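Local coordinates for protein Afp (Microbacterium arborescens, PDB 2YJK) that takes up iron as a Dps protein of ferritin fold, a twelve-chain assembly that probably binds ferric iron, at residues P15-A20 / D131-T136; K31-V36 / D67-A72; E74-V77 / P82-S85; Q124-G129 / D139-I144. One frame throughout, in Å; residues are numbered along the deposited sequence.

Contact 1 of 4, residues P15-A20 / D131-T136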
# COMPACT_ATOMS: atom_id res chain seq x y z
N PRO C 15 14.27 -20.17 -37.77
CA PRO C 15 13.46 -19.25 -38.62
C PRO C 15 12.03 -19.76 -38.80
O PRO C 15 11.11 -18.94 -38.86
CB PRO C 15 14.20 -19.25 -39.98
CG PRO C 15 15.00 -20.58 -39.97
CD PRO C 15 15.46 -20.66 -38.52
N GLU C 16 11.87 -21.09 -38.90
CA GLU C 16 10.56 -21.75 -38.85
C GLU C 16 9.67 -21.37 -37.65
O GLU C 16 8.48 -21.05 -37.82
CB GLU C 16 10.78 -23.27 -38.83
CG GLU C 16 9.76 -24.09 -39.65
CD GLU C 16 9.67 -23.61 -41.10
OE1 GLU C 16 9.24 -22.44 -41.31
OE2 GLU C 16 10.05 -24.41 -42.01
N VAL C 17 10.21 -21.43 -36.43
CA VAL C 17 9.40 -21.25 -35.24
C VAL C 17 9.00 -19.79 -35.08
O VAL C 17 7.86 -19.49 -34.68
CB VAL C 17 10.13 -21.78 -33.93
CG1 VAL C 17 9.73 -20.96 -32.63
CG2 VAL C 17 9.89 -23.27 -33.74
N ALA C 18 9.92 -18.88 -35.37
CA ALA C 18 9.61 -17.46 -35.24
C ALA C 18 8.47 -17.16 -36.21
O ALA C 18 7.54 -16.41 -35.88
CB ALA C 18 10.83 -16.63 -35.57
N ALA C 19 8.53 -17.80 -37.37
CA ALA C 19 7.66 -17.46 -38.49
C ALA C 19 6.22 -17.88 -38.23
O ALA C 19 5.28 -17.20 -38.65
CB ALA C 19 8.19 -18.10 -39.78
N ALA C 20 6.05 -19.02 -37.55
CA ALA C 20 4.75 -19.47 -37.02
C ALA C 20 4.16 -18.57 -35.89
O ALA C 20 2.95 -18.26 -35.85
CB ALA C 20 4.85 -20.93 -36.57
N ASP C 131 0.38 -25.90 -31.87
CA ASP C 131 0.48 -27.16 -31.13
C ASP C 131 1.62 -28.02 -31.61
O ASP C 131 2.26 -28.70 -30.83
CB ASP C 131 -0.81 -27.99 -31.22
CG ASP C 131 -0.81 -29.15 -30.25
OD1 ASP C 131 -0.76 -28.91 -29.00
OD2 ASP C 131 -0.84 -30.31 -30.71
N GLU C 132 1.88 -28.00 -32.91
CA GLU C 132 2.97 -28.82 -33.42
C GLU C 132 4.30 -28.11 -33.49
O GLU C 132 5.29 -28.74 -33.80
CB GLU C 132 2.59 -29.47 -34.78
CG GLU C 132 1.58 -30.69 -34.63
CD GLU C 132 2.06 -31.78 -33.61
OE1 GLU C 132 2.44 -31.41 -32.45
OE2 GLU C 132 2.07 -32.98 -33.97
N VAL C 133 4.35 -26.83 -33.17
CA VAL C 133 5.48 -25.99 -33.57
C VAL C 133 6.22 -25.23 -32.45
O VAL C 133 7.48 -25.22 -32.44
CB VAL C 133 5.00 -25.00 -34.67
CG1 VAL C 133 6.16 -24.19 -35.22
CG2 VAL C 133 4.27 -25.77 -35.81
N ASP C 134 5.47 -24.59 -31.53
CA ASP C 134 6.06 -23.87 -30.42
C ASP C 134 5.06 -23.82 -29.27
O ASP C 134 4.17 -22.98 -29.25
CB ASP C 134 6.42 -22.46 -30.85
CG ASP C 134 7.01 -21.58 -29.68
OD1 ASP C 134 7.57 -22.14 -28.67
OD2 ASP C 134 6.94 -20.32 -29.81
N LEU C 135 5.26 -24.69 -28.31
CA LEU C 135 4.44 -24.79 -27.10
C LEU C 135 4.48 -23.54 -26.23
O LEU C 135 3.50 -23.21 -25.55
CB LEU C 135 4.86 -26.05 -26.31
CG LEU C 135 4.44 -27.34 -27.07
CD1 LEU C 135 4.74 -28.70 -26.33
CD2 LEU C 135 2.96 -27.28 -27.40
N THR C 136 5.61 -22.83 -26.23
CA THR C 136 5.72 -21.60 -25.46
C THR C 136 4.80 -20.51 -26.04
O THR C 136 4.10 -19.85 -25.29
CB THR C 136 7.19 -21.16 -25.32
OG1 THR C 136 7.92 -22.24 -24.75
CG2 THR C 136 7.37 -19.93 -24.37

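Contact 2 of 4, residues K31-V36 / D67-A72. With OFE (Iron(II) oxide), chain P.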
# COMPACT_ATOMS: atom_id res chain seq x y z
N LYS C 31 -6.51 -7.74 -33.45
CA LYS C 31 -7.89 -7.75 -32.91
C LYS C 31 -7.96 -7.29 -31.46
O LYS C 31 -8.91 -6.63 -31.07
CB LYS C 31 -8.51 -9.13 -33.07
CG LYS C 31 -8.72 -9.47 -34.59
CD LYS C 31 -9.63 -10.60 -34.74
CE LYS C 31 -10.24 -10.65 -36.23
NZ LYS C 31 -9.14 -10.84 -37.20
N MET C 32 -6.97 -7.65 -30.67
CA MET C 32 -6.91 -7.16 -29.29
C MET C 32 -6.69 -5.65 -29.21
O MET C 32 -7.25 -5.02 -28.36
CB MET C 32 -5.83 -7.86 -28.58
CG MET C 32 -6.20 -9.34 -28.18
SD MET C 32 -7.81 -9.52 -27.31
CE MET C 32 -8.66 -10.41 -28.53
N GLN C 33 -5.86 -5.09 -30.08
CA GLN C 33 -5.57 -3.69 -30.06
C GLN C 33 -6.79 -2.92 -30.62
O GLN C 33 -7.07 -1.81 -30.12
CB GLN C 33 -4.28 -3.40 -30.88
CG GLN C 33 -3.73 -2.00 -30.79
CD GLN C 33 -3.40 -1.59 -29.34
OE1 GLN C 33 -4.15 -0.83 -28.72
NE2 GLN C 33 -2.31 -2.11 -28.80
N ALA C 34 -7.47 -3.47 -31.65
CA ALA C 34 -8.77 -2.92 -32.15
C ALA C 34 -9.86 -2.88 -31.03
O ALA C 34 -10.57 -1.89 -30.90
CB ALA C 34 -9.31 -3.73 -33.35
N LEU C 35 -9.91 -3.95 -30.21
CA LEU C 35 -10.81 -4.05 -29.08
C LEU C 35 -10.53 -3.00 -27.99
O LEU C 35 -11.48 -2.49 -27.39
CB LEU C 35 -10.75 -5.45 -28.51
CG LEU C 35 -11.84 -5.77 -27.48
CD1 LEU C 35 -13.18 -5.69 -28.15
CD2 LEU C 35 -11.62 -7.12 -26.61
N VAL C 36 -9.25 -2.60 -27.81
CA VAL C 36 -8.94 -1.46 -26.93
C VAL C 36 -9.68 -0.17 -27.45
O VAL C 36 -10.38 0.54 -26.68
CB VAL C 36 -7.40 -1.17 -26.86
CG1 VAL C 36 -7.16 0.20 -26.25
CG2 VAL C 36 -6.67 -2.27 -26.00
N ASP C 67 -3.56 -5.55 -22.33
CA ASP C 67 -2.55 -6.45 -21.80
C ASP C 67 -2.32 -7.59 -22.76
O ASP C 67 -1.18 -7.92 -23.06
CB ASP C 67 -2.90 -6.99 -20.42
CG ASP C 67 -2.73 -5.93 -19.31
OD1 ASP C 67 -1.78 -5.07 -19.38
OD2 ASP C 67 -3.56 -5.94 -18.35
N TYR C 68 -3.39 -8.14 -23.28
CA TYR C 68 -3.27 -9.28 -24.21
C TYR C 68 -2.55 -8.91 -25.48
O TYR C 68 -1.72 -9.67 -25.95
CB TYR C 68 -4.63 -9.91 -24.52
CG TYR C 68 -5.36 -10.41 -23.31
CD1 TYR C 68 -4.65 -10.91 -22.17
CD2 TYR C 68 -6.75 -10.38 -23.26
CE1 TYR C 68 -5.33 -11.36 -21.05
CE2 TYR C 68 -7.45 -10.84 -22.13
CZ TYR C 68 -6.75 -11.33 -21.07
OH TYR C 68 -7.47 -11.73 -19.99
N ALA C 69 -2.83 -7.71 -26.00
CA ALA C 69 -2.16 -7.24 -27.23
C ALA C 69 -0.65 -7.17 -26.95
O ALA C 69 0.18 -7.69 -27.74
CB ALA C 69 -2.72 -5.85 -27.70
N ASP C 70 -0.29 -6.60 -25.80
CA ASP C 70 1.14 -6.51 -25.42
C ASP C 70 1.85 -7.82 -25.23
O ASP C 70 2.99 -7.92 -25.62
CB ASP C 70 1.37 -5.85 -24.08
CG ASP C 70 1.56 -4.42 -24.23
OD1 ASP C 70 0.42 -3.85 -24.35
OD2 ASP C 70 2.79 -3.90 -24.28
N THR C 71 1.21 -8.76 -24.56
CA THR C 71 1.82 -10.09 -24.37
C THR C 71 2.01 -10.80 -25.73
O THR C 71 2.99 -11.52 -25.92
CB THR C 71 0.91 -10.95 -23.49
OG1 THR C 71 0.64 -10.24 -22.28
CG2 THR C 71 1.62 -12.24 -23.11
N ALA C 72 1.05 -10.66 -26.63
CA ALA C 72 1.14 -11.36 -27.90
C ALA C 72 2.25 -10.66 -28.70
O ALA C 72 3.14 -11.32 -29.26
CB ALA C 72 -0.21 -11.37 -28.67
FE OFE P . 5.05 -3.78 -23.06
O OFE P . 3.65 -2.61 -21.90

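Contact 3 of 4, residues E74-V77 / P82-S85. With OFE (Iron(II) oxide), chain P.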
# COMPACT_ATOMS: atom_id res chain seq x y z
N GLU C 74 4.79 -8.96 -27.73
CA GLU C 74 6.14 -9.02 -27.21
C GLU C 74 6.67 -10.41 -27.36
O GLU C 74 7.87 -10.62 -27.45
CB GLU C 74 6.20 -8.50 -25.76
CG GLU C 74 5.87 -6.97 -25.79
CD GLU C 74 6.13 -6.25 -24.46
OE1 GLU C 74 6.32 -6.92 -23.40
OE2 GLU C 74 6.16 -4.99 -24.49
N ARG C 75 5.78 -11.37 -27.32
CA ARG C 75 6.16 -12.73 -27.67
C ARG C 75 6.68 -12.78 -29.14
O ARG C 75 7.72 -13.42 -29.39
CB ARG C 75 4.96 -13.71 -27.47
CG ARG C 75 5.27 -15.17 -27.92
CD ARG C 75 6.27 -15.75 -26.94
NE ARG C 75 6.81 -16.98 -27.44
CZ ARG C 75 7.93 -17.55 -27.00
NH1 ARG C 75 8.68 -16.97 -26.01
NH2 ARG C 75 8.30 -18.66 -27.59
N ILE C 76 6.00 -12.11 -30.09
CA ILE C 76 6.51 -12.06 -31.50
C ILE C 76 7.88 -11.40 -31.60
O ILE C 76 8.81 -11.89 -32.26
CB ILE C 76 5.54 -11.32 -32.44
CG1 ILE C 76 4.23 -12.13 -32.61
CG2 ILE C 76 6.22 -11.08 -33.82
CD1 ILE C 76 3.07 -11.28 -33.06
N VAL C 77 8.03 -10.29 -30.89
CA VAL C 77 9.26 -9.53 -30.95
C VAL C 77 10.41 -10.29 -30.27
O VAL C 77 11.52 -10.31 -30.81
CB VAL C 77 9.08 -8.10 -30.39
CG1 VAL C 77 10.52 -7.34 -30.39
CG2 VAL C 77 8.04 -7.32 -31.35
N PRO C 82 9.55 -8.40 -36.44
CA PRO C 82 8.85 -7.13 -36.20
C PRO C 82 7.35 -7.35 -36.19
O PRO C 82 6.86 -8.40 -36.54
CB PRO C 82 9.31 -6.24 -37.37
CG PRO C 82 9.58 -7.24 -38.52
CD PRO C 82 10.14 -8.48 -37.81
N ILE C 83 6.60 -6.37 -35.72
CA ILE C 83 5.15 -6.49 -35.78
C ILE C 83 4.70 -5.17 -36.38
O ILE C 83 5.26 -4.12 -36.01
CB ILE C 83 4.52 -6.76 -34.33
CG1 ILE C 83 3.00 -6.55 -34.32
CG2 ILE C 83 5.04 -5.83 -33.27
CD1 ILE C 83 2.24 -7.75 -34.77
N ASP C 84 3.75 -5.22 -37.31
CA ASP C 84 3.15 -4.02 -37.82
C ASP C 84 1.75 -3.77 -37.21
O ASP C 84 0.73 -4.18 -37.78
CB ASP C 84 3.07 -4.05 -39.37
CG ASP C 84 2.54 -2.74 -39.94
OD1 ASP C 84 2.30 -1.78 -39.14
OD2 ASP C 84 2.35 -2.66 -41.17
N SER C 85 1.65 -3.08 -36.08
CA SER C 85 0.32 -2.64 -35.66
C SER C 85 0.18 -1.11 -35.56
O SER C 85 -0.39 -0.59 -34.57
CB SER C 85 -0.25 -3.36 -34.43
OG SER C 85 0.59 -3.17 -33.33
FE OFE P . 5.05 -3.78 -23.06
O OFE P . 3.65 -2.61 -21.90

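Contact 4 of 4, residues Q124-G129 / D139-I144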
# COMPACT_ATOMS: atom_id res chain seq x y z
N GLN C 124 -8.22 -19.62 -31.38
CA GLN C 124 -8.36 -21.06 -31.50
C GLN C 124 -7.52 -21.54 -32.69
O GLN C 124 -6.75 -22.46 -32.56
CB GLN C 124 -9.83 -21.51 -31.58
CG GLN C 124 -10.06 -23.08 -31.52
CD GLN C 124 -9.54 -23.72 -30.18
OE1 GLN C 124 -9.81 -23.20 -29.08
NE2 GLN C 124 -8.77 -24.79 -30.29
N ALA C 125 -7.52 -20.81 -33.79
CA ALA C 125 -6.52 -21.09 -34.82
C ALA C 125 -5.04 -21.04 -34.32
O ALA C 125 -4.22 -21.88 -34.69
CB ALA C 125 -6.72 -20.18 -36.05
N ALA C 126 -4.70 -20.08 -33.46
CA ALA C 126 -3.30 -20.05 -32.96
C ALA C 126 -3.01 -21.25 -32.09
O ALA C 126 -1.98 -21.85 -32.24
CB ALA C 126 -2.97 -18.76 -32.24
N ILE C 127 -3.95 -21.64 -31.24
CA ILE C 127 -3.76 -22.78 -30.34
C ILE C 127 -3.59 -24.06 -31.13
O ILE C 127 -2.68 -24.84 -30.83
CB ILE C 127 -4.93 -22.90 -29.31
CG1 ILE C 127 -4.89 -21.69 -28.38
CG2 ILE C 127 -4.84 -24.21 -28.48
CD1 ILE C 127 -6.21 -21.40 -27.76
N ASP C 128 -4.44 -24.28 -32.13
CA ASP C 128 -4.29 -25.44 -33.02
C ASP C 128 -2.99 -25.35 -33.81
O ASP C 128 -2.22 -26.31 -33.86
CB ASP C 128 -5.50 -25.58 -34.01
CG ASP C 128 -6.86 -25.86 -33.29
OD1 ASP C 128 -6.85 -26.35 -32.13
OD2 ASP C 128 -7.94 -25.55 -33.87
N GLY C 129 -2.72 -24.18 -34.40
CA GLY C 129 -1.59 -24.02 -35.33
C GLY C 129 -0.22 -24.03 -34.66
O GLY C 129 0.77 -24.38 -35.29
N ASP C 139 1.12 -21.40 -25.37
CA ASP C 139 0.73 -21.01 -24.02
C ASP C 139 0.28 -19.55 -23.93
O ASP C 139 -0.64 -19.20 -23.16
CB ASP C 139 1.90 -21.31 -23.07
CG ASP C 139 1.55 -21.06 -21.60
OD1 ASP C 139 0.79 -21.90 -21.01
OD2 ASP C 139 2.04 -20.05 -21.01
N VAL C 140 0.91 -18.67 -24.70
CA VAL C 140 0.49 -17.28 -24.72
C VAL C 140 -0.95 -17.25 -25.25
O VAL C 140 -1.80 -16.50 -24.70
CB VAL C 140 1.43 -16.35 -25.61
CG1 VAL C 140 0.81 -15.00 -25.74
CG2 VAL C 140 2.78 -16.16 -24.90
N ALA C 141 -1.21 -18.02 -26.31
CA ALA C 141 -2.55 -18.01 -26.95
C ALA C 141 -3.56 -18.59 -26.00
O ALA C 141 -4.65 -18.05 -25.82
CB ALA C 141 -2.56 -18.81 -28.26
N ILE C 142 -3.16 -19.66 -25.32
CA ILE C 142 -4.03 -20.26 -24.30
C ILE C 142 -4.37 -19.29 -23.17
O ILE C 142 -5.55 -19.15 -22.77
CB ILE C 142 -3.45 -21.57 -23.72
CG1 ILE C 142 -3.65 -22.71 -24.75
CG2 ILE C 142 -4.22 -21.92 -22.48
CD1 ILE C 142 -2.72 -23.96 -24.51
N GLU C 143 -3.35 -18.62 -22.63
CA GLU C 143 -3.57 -17.69 -21.54
C GLU C 143 -4.53 -16.53 -22.00
O GLU C 143 -5.47 -16.18 -21.29
CB GLU C 143 -2.22 -17.14 -21.07
CG GLU C 143 -2.30 -15.92 -20.10
CD GLU C 143 -0.91 -15.29 -19.93
OE1 GLU C 143 -0.05 -15.96 -19.35
OE2 GLU C 143 -0.67 -14.15 -20.41
N ILE C 144 -4.31 -15.95 -23.17
CA ILE C 144 -5.21 -14.91 -23.62
C ILE C 144 -6.68 -15.46 -23.86
O ILE C 144 -7.68 -14.81 -23.49
CB ILE C 144 -4.73 -14.25 -24.94
CG1 ILE C 144 -3.40 -13.46 -24.75
CG2 ILE C 144 -5.84 -13.30 -25.49
CD1 ILE C 144 -2.62 -13.21 -26.07

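Contact 1 of 4, residues P15-A20 / D131-T136
Val17 meets the turn at residues 131-136 with both of its methyls, each on a different neighbour. CG2 lies 3.4 Å from the carbonyl O of Val133 and 4.1 Å from CG1 of the same residue, while CG1 rests against Asp134, 4.0 Å from its CB, the two side chains crossing at about a right angle. Val133 sends CG1 to helix 15-45 because this methyl stands anti to the backbone N (chi1 -175°); there it also touches Ala20 CB at 3.8 Å, one helical turn on from Val17. With an alanine at Val17, the Val133 carbonyl and the flank of Asp134 would probably lose their apolar cover, and Val133 CG1 would keep Ala20 CB as its apolar partner on 15-20. Further out, Asp134 is fixed by polar bonds. As N-cap of helix 135-156 it accepts a weak bond from Thr136 N at OD1 (3.2 Å, 131° at the hydrogen), and its OD2 is bound by Arg75 and Ser137, both outside the two segments. Between 15-20 and 131-136 the hold is thus apolar, and the methyl beside Asp134 probably helps to keep water from the carboxylate.

Contact 2 of 4, residues K31-V36 / D67-A72
Met32 and Ala69 form the apolar centre of this pairing, their CB atoms 3.8 Å apart where the backbones of helices 15-45 and 51-78 come together. Beside them Met32 CG lies 4.0 Å from Tyr68 CB. The methionine chain then bends at chi2 (-50°), and its sulfur comes to the rim of the Tyr68 ring, near the ring plane and not over a face. Met32 is buried, resting also on Ala119 of helix 105-130, while the partly exposed Tyr68 is flanked by Ile144 and Val148 of helix 135-156. A polar group joins in: Gln33 NE2 sits 3.9 Å from Ala69 CB, a packing contact, while the same nitrogen is hydrogen-bonded to Gln66. Metal binding adjoins the contact without crossing it. Asp70 OD2, one residue on from Ala69, stands 2.6 Å from the iron of the bound iron oxide, which Glu74 of the same chain and His43 of a neighbouring subunit also bind; Lys40 of that subunit pairs with Asp70 OD1. The two segments run nearly antiparallel at 153°, with axes 8.3 Å apart. Such antiparallel pairing belongs to the four-helix bundle of the ferritin fold, and an iron site between subunits is the hallmark of Dps proteins.

Contact 3 of 4, residues E74-V77 / P82-S85
Ile83, in the loop after helix 51-78, packs back on that helix, meeting Ile76 and Val77 with different branches. Its CD1 reaches Ile76 CD1 at 4.0 Å, and its CG2 touches Val77 CG2 at 3.9 Å; both pairs cross at about a right angle. The long branch gets there because CG1 of Ile83 is anti to the backbone N (chi1 166°) and CD1 turns off at chi2 84°. This half of the contact is buried, with Ile76 backed by Leu25 and Thr26 of helix 15-45. The other side is more open: Pro82 is exposed, its CB pointing away from the helix, and it meets 74-77 through its carbonyl O, 3.9 Å from Ile76 CG2. A neighbouring subunit covers part of this side, where its Asn45 packs on Pro82 and donates to Ile83 O. Glu74, one turn before Val77, starts away from the loop with a chain extended beyond CG, setting OE2 2.2 Å from the iron of the bound iron oxide. Asp70 of the same chain and His43 of the neighbouring subunit bind it too. A loop folded back on the end of its own helix adjoins the intersubunit iron site characteristic of Dps proteins.

Contact 4 of 4, residues Q124-G129 / D139-I144
This is a buried, wholly apolar helix-helix contact, joining the last turns of helix 105-130 to the early turns of helix 135-156, the two arms of a helical hairpin within the ferritin-like bundle. The segments run at 148° to each other, and their axes approach to 8.7 Å. Small residues lie at the approach: Ala126 CB and Ala141 CB face each other at 4.0 Å. Beside them Ile127 gives the largest share of the contact. Its CG1 lies anti to the carbonyl carbon (chi1 -66°), which swings the long branch across to Ala141 CB, 3.7 Å away, and to Ile142 CG1 at 4.0 Å. CD1 and CG2 of Ile127 each keep a more distant touch, 4.2 Å, on Ile142 CG1, so one methylene of Ile142 is met by three carbons as the two isoleucines cross at about a right angle. Were Ile127 cut back to an alanine, a gap would probably open beside Ala141, and Ile142 CG1 would lose its partner on this helix.

Around this apolar seam the polar groups find other mates. Gln124 NE2 donates to Asp128 OD1 along its own helix (3.1 Å), meeting the carboxylate from above its plane, and Ile127 O accepts from Gln138 in the first turn of helix 135-156. Another subunit brings Thr136 against Ile127. Between 124-129 and 139-144 the hold is therefore apolar packing, supplemented just beside it by the Gln138 bond, while Asp139 and Glu143 form salt bridges with Arg146 of a neighbouring subunit.

How the contacts relate
Followed from the N terminus, the chain opens contact 1 at once and closes it only after 110 further residues, bringing the start of helix 15-45 to the turn before helix 135-156. Contacts 2 and 3 both fall within that span, in series: contact 2 pairs helices 15-45 and 51-78, and contact 3 closes the short turn after helix 51-78. Contact 4, tying helix 105-130 to helix 135-156, crosses contact 1, since 124-129 precedes 131-136 and 139-144 follows it. Arg75 of contact 3 forms a salt bridge with Asp134 of contact 1 and packs on Val140 of contact 4, while Tyr68 of contact 2 rests on Ile144. Contacts 2 and 3 share one bound iron oxide.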